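Local coordinates for protein aminoglycoside 3'-phosphotransferase AphA1-IAB (Acinetobacter baumannii, PDB 4GKH) that phosphorylates kanamycin and related aminoglycosides at the 3'-hydroxyl, making the bacterium resistant to these antibiotics, at residues V66-E69 with M70-N74; Q154-N158 with N159-D163; V195-G198 with D199-L202. All coordinates share one frame; numbering follows the deposited sequence.

Contact 1 of 3, residues V66-E69 with M70-N74; sequences VTDE and MVRLN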
loop_
_atom_site.group_PDB
_atom_site.type_symbol
_atom_site.label_atom_id
_atom_site.label_comp_id
_atom_site.label_asym_id
_atom_site.label_seq_id
_atom_site.Cartn_x
_atom_site.Cartn_y
_atom_site.Cartn_z
ATOM N N VAL A 66 -12.422 2.191 3.909
ATOM C CA VAL A 66 -12.739 0.805 3.588
ATOM C C VAL A 66 -13.533 0.697 2.263
ATOM O O VAL A 66 -13.296 -0.196 1.438
ATOM C CB VAL A 66 -13.502 0.144 4.753
ATOM C CG1 VAL A 66 -13.929 -1.289 4.379
ATOM C CG2 VAL A 66 -12.626 0.137 5.991
ATOM N N THR A 67 -14.455 1.627 2.052
ATOM C CA THR A 67 -15.221 1.671 0.799
ATOM C C THR A 67 -14.293 1.928 -0.383
ATOM O O THR A 67 -14.449 1.315 -1.455
ATOM C CB THR A 67 -16.312 2.756 0.841
ATOM O OG1 THR A 67 -17.167 2.525 1.964
ATOM C CG2 THR A 67 -17.146 2.722 -0.435
ATOM N N ASP A 68 -13.305 2.805 -0.175
ATOM C CA ASP A 68 -12.324 3.121 -1.209
ATOM C C ASP A 68 -11.559 1.857 -1.586
ATOM O O ASP A 68 -11.312 1.595 -2.773
ATOM C CB ASP A 68 -11.298 4.154 -0.717
ATOM C CG ASP A 68 -11.870 5.550 -0.604
ATOM O OD1 ASP A 68 -12.961 5.800 -1.160
ATOM O OD2 ASP A 68 -11.210 6.402 0.033
ATOM N N GLU A 69 -11.184 1.069 -0.581
ATOM C CA GLU A 69 -10.446 -0.153 -0.888
ATOM C C GLU A 69 -11.295 -1.130 -1.656
ATOM O O GLU A 69 -10.823 -1.743 -2.611
ATOM C CB GLU A 69 -9.837 -0.853 0.333
ATOM C CG GLU A 69 -9.124 -2.126 -0.139
ATOM C CD GLU A 69 -8.319 -2.838 0.909
ATOM O OE1 GLU A 69 -8.720 -2.840 2.092
ATOM O OE2 GLU A 69 -7.277 -3.413 0.524
HETATM N N MSE A 70 -12.554 -1.271 -1.254
HETATM C CA MSE A 70 -13.438 -2.211 -1.929
HETATM C C MSE A 70 -13.512 -1.949 -3.427
HETATM O O MSE A 70 -13.378 -2.874 -4.218
HETATM C CB MSE A 70 -14.849 -2.190 -1.316
HETATM C CG MSE A 70 -15.788 -3.239 -1.908
HETATM SE SE MSE A 70 -16.755 -2.619 -3.508
HETATM C CE MSE A 70 -17.679 -1.162 -2.665
ATOM N N VAL A 71 -13.735 -0.703 -3.836
ATOM C CA VAL A 71 -13.939 -0.482 -5.268
ATOM C C VAL A 71 -12.650 -0.608 -6.051
ATOM O O VAL A 71 -12.668 -0.990 -7.220
ATOM C CB VAL A 71 -14.587 0.857 -5.605
ATOM C CG1 VAL A 71 -15.988 0.864 -5.098
ATOM C CG2 VAL A 71 -13.763 2.027 -5.066
ATOM N N ARG A 72 -11.540 -0.266 -5.412
ATOM C CA ARG A 72 -10.243 -0.443 -6.050
ATOM C C ARG A 72 -9.893 -1.930 -6.211
ATOM O O ARG A 72 -9.342 -2.334 -7.249
ATOM C CB ARG A 72 -9.161 0.348 -5.300
ATOM C CG ARG A 72 -9.168 1.834 -5.702
ATOM C CD ARG A 72 -8.647 2.752 -4.592
ATOM N NE ARG A 72 -8.815 4.166 -4.938
ATOM C CZ ARG A 72 -9.962 4.836 -4.832
ATOM N NH1 ARG A 72 -11.058 4.222 -4.394
ATOM N NH2 ARG A 72 -10.011 6.117 -5.167
ATOM N N LEU A 73 -10.232 -2.743 -5.205
ATOM C CA LEU A 73 -10.053 -4.202 -5.310
ATOM C C LEU A 73 -10.897 -4.738 -6.452
ATOM O O LEU A 73 -10.456 -5.569 -7.246
ATOM C CB LEU A 73 -10.504 -4.923 -4.036
ATOM C CG LEU A 73 -9.603 -5.074 -2.809
ATOM C CD1 LEU A 73 -10.451 -5.558 -1.645
ATOM C CD2 LEU A 73 -8.486 -6.063 -3.096
ATOM N N ASN A 74 -12.130 -4.269 -6.511
ATOM C CA ASN A 74 -13.048 -4.712 -7.552
ATOM C C ASN A 74 -12.500 -4.411 -8.947
ATOM O O ASN A 74 -12.628 -5.232 -9.858
ATOM C CB ASN A 74 -14.420 -4.076 -7.335
ATOM C CG ASN A 74 -15.478 -4.646 -8.254
ATOM O OD1 ASN A 74 -15.824 -5.823 -8.165
ATOM N ND2 ASN A 74 -16.016 -3.804 -9.131
HETATM O O HOH W 1 -12.634 6.582 -4.109
#
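From Met70 to Leu73 each backbone N-H bonds to the carbonyl four residues earlier, an unbroken alpha-helical ladder in which Arg72 N lies 3.2 Å from Asp68 O. Its shortest rung joins Leu73 N to Glu69 O at 2.8 Å. The carbonyl of Asp68 carries a second load. Arg72 NH1 reaches Asp68 O at 3.1 Å, nearly in the guanidinium plane, but meets the C=O at only 110° and from the face opposite to the one used by Arg72 N. With CG placed beside the backbone N (chi1 -81°), the arginine chain runs alongside Asp68, and its CD also approaches that oxygen. The two charged ends do not form a salt bridge: Asp68 OD1 stays 4.1 Å from Arg72 NH1, well off the guanidinium plane, and the carboxylate is turned 53° against the guanidinium. Water 1 spans the gap, donating to Asp68 OD1 at 3.1 Å and accepting from Arg72 NH1 at 2.9 Å. Arg72 NE bonds to Val221 O, and the guanidinium makes a cation-pi contact with Phe142; these partners, with Asp68 O and water 1, restrict its rotation. On the buried flank Glu69 extends past Leu73, with CG of Glu69 4.0 Å from CD1 of Leu73. The Glu69 carboxylate has both oxygens engaged, OE1 in a salt bridge with Lys56 and OE2 accepting from Val218 N. Such a helix glutamate-strand lysine pair is a hallmark of the protein-kinase fold; here Glu69 probably orients Lys56 in the same way. Helix 61-76 thus leans on the five-stranded sheet: Lys56 belongs to strand 53-59, Val66 and Glu69 touch Leu97 of strand 94-100, and Thr67 and Met70, a selenomethionine, meet Phe88 of strand 85-91.

Contact 2 of 3, residues Q154-N158 with N159-D163; sequences QSRMN and NGLVD. With NA (sodium ion), chain O.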
loop_
_atom_site.group_PDB
_atom_site.type_symbol
_atom_site.label_atom_id
_atom_site.label_comp_id
_atom_site.label_asym_id
_atom_site.label_seq_id
_atom_site.Cartn_x
_atom_site.Cartn_y
_atom_site.Cartn_z
ATOM N N GLN A 154 -2.805 18.018 3.240
ATOM C CA GLN A 154 -3.061 19.295 3.906
ATOM C C GLN A 154 -4.175 19.123 4.942
ATOM O O GLN A 154 -4.043 19.569 6.091
ATOM C CB GLN A 154 -3.422 20.381 2.895
ATOM C CG GLN A 154 -3.816 21.696 3.559
ATOM C CD GLN A 154 -3.445 22.909 2.732
ATOM O OE1 GLN A 154 -3.850 23.045 1.578
ATOM N NE2 GLN A 154 -2.670 23.799 3.325
ATOM N N SER A 155 -5.238 18.428 4.533
ATOM C CA SER A 155 -6.376 18.171 5.404
ATOM C C SER A 155 -6.040 17.297 6.599
ATOM O O SER A 155 -6.471 17.583 7.708
ATOM C CB SER A 155 -7.527 17.557 4.607
ATOM O OG SER A 155 -8.083 18.550 3.764
ATOM N N ARG A 156 -5.279 16.232 6.373
ATOM C CA ARG A 156 -4.810 15.391 7.473
ATOM C C ARG A 156 -3.962 16.178 8.468
ATOM O O ARG A 156 -4.124 16.026 9.678
ATOM C CB ARG A 156 -4.059 14.163 6.944
ATOM C CG ARG A 156 -5.015 13.116 6.379
ATOM C CD ARG A 156 -4.324 11.868 5.920
ATOM N NE ARG A 156 -3.315 11.410 6.860
ATOM C CZ ARG A 156 -3.558 10.650 7.921
ATOM N NH1 ARG A 156 -2.553 10.270 8.698
ATOM N NH2 ARG A 156 -4.796 10.270 8.201
HETATM N N MSE A 157 -3.086 17.043 7.960
HETATM C CA MSE A 157 -2.275 17.892 8.827
HETATM C C MSE A 157 -3.166 18.821 9.632
HETATM O O MSE A 157 -2.991 18.981 10.834
HETATM C CB MSE A 157 -1.297 18.733 8.007
HETATM C CG MSE A 157 -0.487 19.721 8.851
HETATM SE SE MSE A 157 0.867 20.720 7.840
HETATM C CE MSE A 157 -0.300 21.460 6.459
ATOM N N ASN A 158 -4.128 19.436 8.952
ATOM C CA ASN A 158 -5.008 20.412 9.581
ATOM C C ASN A 158 -5.944 19.784 10.610
ATOM O O ASN A 158 -6.334 20.425 11.593
ATOM C CB ASN A 158 -5.826 21.154 8.514
ATOM C CG ASN A 158 -4.998 22.168 7.741
ATOM O OD1 ASN A 158 -3.849 22.429 8.084
ATOM N ND2 ASN A 158 -5.589 22.757 6.701
ATOM N N ASN A 159 -6.320 18.538 10.363
ATOM C CA ASN A 159 -7.179 17.791 11.271
ATOM C C ASN A 159 -6.410 17.161 12.424
ATOM O O ASN A 159 -7.000 16.571 13.326
ATOM C CB ASN A 159 -7.979 16.738 10.481
ATOM C CG ASN A 159 -9.147 17.367 9.741
ATOM O OD1 ASN A 159 -9.786 18.280 10.269
ATOM N ND2 ASN A 159 -9.398 16.928 8.503
ATOM N N GLY A 160 -5.083 17.295 12.391
ATOM C CA GLY A 160 -4.249 16.809 13.466
ATOM C C GLY A 160 -3.956 15.321 13.383
ATOM O O GLY A 160 -3.592 14.697 14.381
ATOM N N LEU A 161 -4.090 14.761 12.191
ATOM C CA LEU A 161 -4.024 13.311 12.035
ATOM C C LEU A 161 -2.642 12.792 11.655
ATOM O O LEU A 161 -2.429 11.584 11.615
ATOM C CB LEU A 161 -5.035 12.829 10.990
ATOM C CG LEU A 161 -6.453 13.352 11.243
ATOM C CD1 LEU A 161 -7.412 12.773 10.196
ATOM C CD2 LEU A 161 -6.896 13.027 12.652
ATOM N N VAL A 162 -1.709 13.689 11.364
ATOM C CA VAL A 162 -0.368 13.239 10.958
ATOM C C VAL A 162 0.432 12.662 12.134
ATOM O O VAL A 162 0.526 13.277 13.184
ATOM C CB VAL A 162 0.421 14.384 10.270
ATOM C CG1 VAL A 162 1.867 13.966 9.988
ATOM C CG2 VAL A 162 -0.274 14.800 8.976
ATOM N N ASP A 163 1.023 11.480 11.962
ATOM C CA ASP A 163 1.837 10.888 13.026
ATOM C C ASP A 163 3.261 11.431 12.981
ATOM O O ASP A 163 4.099 10.885 12.278
ATOM C CB ASP A 163 1.878 9.366 12.867
ATOM C CG ASP A 163 2.618 8.665 14.010
ATOM O OD1 ASP A 163 3.158 9.340 14.918
ATOM O OD2 ASP A 163 2.650 7.421 13.989
HETATM NA NA NA O . -1.855 15.198 16.208
HETATM O O HOH W 2 -1.322 16.580 12.062
HETATM O O HOH W 3 -0.219 15.625 14.290
#
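Asn159 N bonds to Ser155 O at 2.8 Å, continuing the hydrogen-bond pattern of helix 146-158. Its side chain folds back over the same carbonyl, but the amide ND2 is badly angled for a hydrogen bond to Ser155 O. At Gly160 the chain turns out of the helix with positive phi (82°), a conformation that favours glycine. Gly160 N bonds to Met157 O at 3.1 Å, standing well above the plane of that carbonyl. Gly160 O binds the sodium ion at 2.6 Å. Leu161 N follows with the longer reach back, 2.8 Å to Arg156 O and straight at 162°. Leu161 CB is directed toward the helix end and sits over one face of the Arg156 guanidinium, offset toward its rim, 3.8 Å from NH2. The arginine chain is bent at chi3 (44°), and the two side chains cross at about a right angle. Arg156 NE bonds to Phe271 O, which gives the guanidinium a polar tie besides the packing on Leu161. Val162 ends the touching residues: its CG2 rests 3.7 Å from CA of Met157, while water 2 joins its N to Met157 O. Water 3, a sodium ligand, donates to Val162 O at 2.7 Å and so links the metal to the turn. Beyond it the valine also meets Phe271, Phe167 and Val176, and Arg156 touches Phe272; Phe167 and Phe272 line the kanamycin pocket. The two backward bonds, Leu161 N to Arg156 O and Gly160 N to Met157 O, combined with positive phi at Gly160, identify a Schellman motif at the helix C terminus, here at the surface and close to the aminoglycoside site.

Contact 3 of 3, residues V195-G198 with D199-L202; sequences VTHG and DFSL. With KAN (kanamycin a), chain M.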
loop_
_atom_site.group_PDB
_atom_site.type_symbol
_atom_site.label_atom_id
_atom_site.label_comp_id
_atom_site.label_asym_id
_atom_site.label_seq_id
_atom_site.Cartn_x
_atom_site.Cartn_y
_atom_site.Cartn_z
ATOM N N VAL A 195 -0.499 3.530 -13.562
ATOM C CA VAL A 195 -1.352 2.985 -12.503
ATOM C C VAL A 195 -0.484 2.631 -11.289
ATOM O O VAL A 195 0.451 1.826 -11.403
ATOM C CB VAL A 195 -2.104 1.708 -12.981
ATOM C CG1 VAL A 195 -2.941 1.141 -11.841
ATOM C CG2 VAL A 195 -2.992 2.011 -14.216
ATOM N N THR A 196 -0.774 3.236 -10.136
ATOM C CA THR A 196 0.033 2.994 -8.938
ATOM C C THR A 196 -0.758 2.291 -7.850
ATOM O O THR A 196 -1.994 2.347 -7.815
ATOM C CB THR A 196 0.632 4.291 -8.329
ATOM O OG1 THR A 196 -0.432 5.153 -7.909
ATOM C CG2 THR A 196 1.533 5.010 -9.336
ATOM N N HIS A 197 -0.030 1.632 -6.955
ATOM C CA HIS A 197 -0.640 0.935 -5.828
ATOM C C HIS A 197 -0.956 1.939 -4.719
ATOM O O HIS A 197 -2.029 1.913 -4.108
ATOM C CB HIS A 197 0.357 -0.114 -5.310
ATOM C CG HIS A 197 -0.126 -0.867 -4.110
ATOM N ND1 HIS A 197 -0.037 -0.364 -2.832
ATOM C CD2 HIS A 197 -0.681 -2.095 -3.993
ATOM C CE1 HIS A 197 -0.534 -1.238 -1.978
ATOM N NE2 HIS A 197 -0.936 -2.298 -2.658
ATOM N N GLY A 198 -0.002 2.820 -4.447
ATOM C CA GLY A 198 -0.181 3.846 -3.429
ATOM C C GLY A 198 0.439 3.588 -2.062
ATOM O O GLY A 198 0.675 4.529 -1.303
ATOM N N ASP A 199 0.661 2.322 -1.732
ATOM C CA ASP A 199 1.387 1.955 -0.512
ATOM C C ASP A 199 2.211 0.689 -0.775
ATOM O O ASP A 199 2.002 -0.342 -0.152
ATOM C CB ASP A 199 0.402 1.786 0.668
ATOM C CG ASP A 199 1.093 1.749 2.021
ATOM O OD1 ASP A 199 2.329 1.931 2.083
ATOM O OD2 ASP A 199 0.387 1.554 3.033
ATOM N N PHE A 200 3.134 0.789 -1.736
ATOM C CA PHE A 200 3.903 -0.357 -2.217
ATOM C C PHE A 200 5.063 -0.619 -1.250
ATOM O O PHE A 200 6.237 -0.423 -1.582
ATOM C CB PHE A 200 4.395 -0.111 -3.659
ATOM C CG PHE A 200 4.650 -1.382 -4.462
ATOM C CD1 PHE A 200 3.613 -2.022 -5.131
ATOM C CD2 PHE A 200 5.930 -1.922 -4.556
ATOM C CE1 PHE A 200 3.838 -3.187 -5.867
ATOM C CE2 PHE A 200 6.171 -3.099 -5.313
ATOM C CZ PHE A 200 5.121 -3.728 -5.960
ATOM N N SER A 201 4.717 -1.066 -0.048
ATOM C CA SER A 201 5.705 -1.322 0.979
ATOM C C SER A 201 5.966 -2.817 1.101
ATOM O O SER A 201 5.229 -3.623 0.554
ATOM C CB SER A 201 5.217 -0.801 2.325
ATOM O OG SER A 201 4.234 -1.689 2.835
ATOM N N LEU A 202 6.991 -3.178 1.867
ATOM C CA LEU A 202 7.283 -4.590 2.100
ATOM C C LEU A 202 6.194 -5.316 2.898
ATOM O O LEU A 202 6.161 -6.541 2.920
ATOM C CB LEU A 202 8.623 -4.747 2.810
ATOM C CG LEU A 202 9.879 -4.370 2.024
ATOM C CD1 LEU A 202 11.069 -4.381 2.999
ATOM C CD2 LEU A 202 10.120 -5.346 0.878
HETATM C C1 KAN M . 3.090 3.382 7.805
HETATM C C2 KAN M . 2.480 2.229 7.040
HETATM C C3 KAN M . 1.299 2.652 6.187
HETATM C C4 KAN M . 0.244 3.267 7.107
HETATM C C5 KAN M . 0.860 4.466 7.803
HETATM C C6 KAN M . -0.244 4.997 8.716
HETATM C C7 KAN M . 7.104 6.717 6.962
HETATM C C8 KAN M . 7.100 5.455 7.786
HETATM C C9 KAN M . 5.988 4.534 7.234
HETATM C C10 KAN M . 4.600 5.196 7.366
HETATM C C11 KAN M . 4.640 6.472 6.489
HETATM C C12 KAN M . 5.728 7.400 7.017
HETATM C C13 KAN M . 8.860 4.018 8.728
HETATM C C14 KAN M . 10.369 4.261 8.785
HETATM C C15 KAN M . 11.120 3.824 7.548
HETATM C C16 KAN M . 10.877 2.345 7.339
HETATM C C17 KAN M . 9.373 2.164 7.172
HETATM C C18 KAN M . 8.975 0.728 6.760
HETATM N N1 KAN M . 0.243 6.176 9.442
HETATM N N2 KAN M . 3.336 7.151 6.582
HETATM N N3 KAN M . 8.157 7.574 7.554
HETATM N N4 KAN M . 12.560 4.043 7.729
HETATM O O5 KAN M . 2.007 4.022 8.572
HETATM O O6 KAN M . 3.497 1.646 6.205
HETATM O O7 KAN M . 0.783 1.482 5.538
HETATM O O8 KAN M . -0.881 3.719 6.342
HETATM O O9 KAN M . 3.567 4.333 6.847
HETATM O O10 KAN M . 6.052 3.219 7.844
HETATM O O11 KAN M . 8.432 4.893 7.686
HETATM O O12 KAN M . 8.669 2.626 8.367
HETATM O O13 KAN M . 10.533 5.653 9.075
HETATM O O14 KAN M . 11.544 1.949 6.147
HETATM O O15 KAN M . 7.555 0.697 6.446
#
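Asp199 N donates to His197 ND1 at 3.0 Å, a bond lying almost in the imidazole plane and bent only to 154°. It closes a short turn in the His-Gly-Asp catalytic loop, the counterpart of the His-Arg-Asp loop of protein kinases. Because ND1 accepts here, the imidazole proton belongs on NE2, in keeping with the bond of NE2 to Ile216 O. The ring is therefore fixed at both nitrogens. Phe200 adds an offset edge-to-face contact, its edge turned toward the histidine face, with centroids 5.9 Å apart and planes at 81°. The atoms that meet are CD1 of Phe200 and CB of His197, 3.8 Å apart, the latter near the phenyl plane. Gly198, between His197 and Asp199 in the chain, has positive phi, where a side chain would jam against the preceding carbonyl. In the second shell the carboxylate of Asp229 grips both N-H groups of the turn: OD2 takes His197 N and OD1 takes Gly198 N. Asn204 ND2 binds Asp199 O, while Phe200 packs on Phe128 and Leu129 of helix 118-133. This scaffold holds Asp199, probably the proton acceptor of the transfer, with CG anti to the backbone N (chi1 -166°), so that the carboxylate leaves the turn and enters the kanamycin pocket. Gln36 and Arg220 add weak interactions at OD2. The aminoglycoside hydroxyl O7 donates to the same oxygen, Asp199 OD2, at 2.5 Å, leaving OD1 of Asp199 3.8 Å from O7.

Following the chain from the N terminus, contact 1 comes first, within helix 61-76 beside the five-stranded sheet; contact 2 caps helix 146-158 and leads into the loop before helix 176-184; contact 3 turns the chain after strand 193-196 toward strand 205-208. Each joins adjoining segments, so no long loop is closed, and the three follow in series without nesting or crossing. Nor do they touch: contacts 1 and 3 come to about 7 Å between nearest atoms, and contact 2 stays about 11 Å from both. Kanamycin binds directly to contact 3, with contact 2 beside its pocket, while contact 1 borders the inhibitor site.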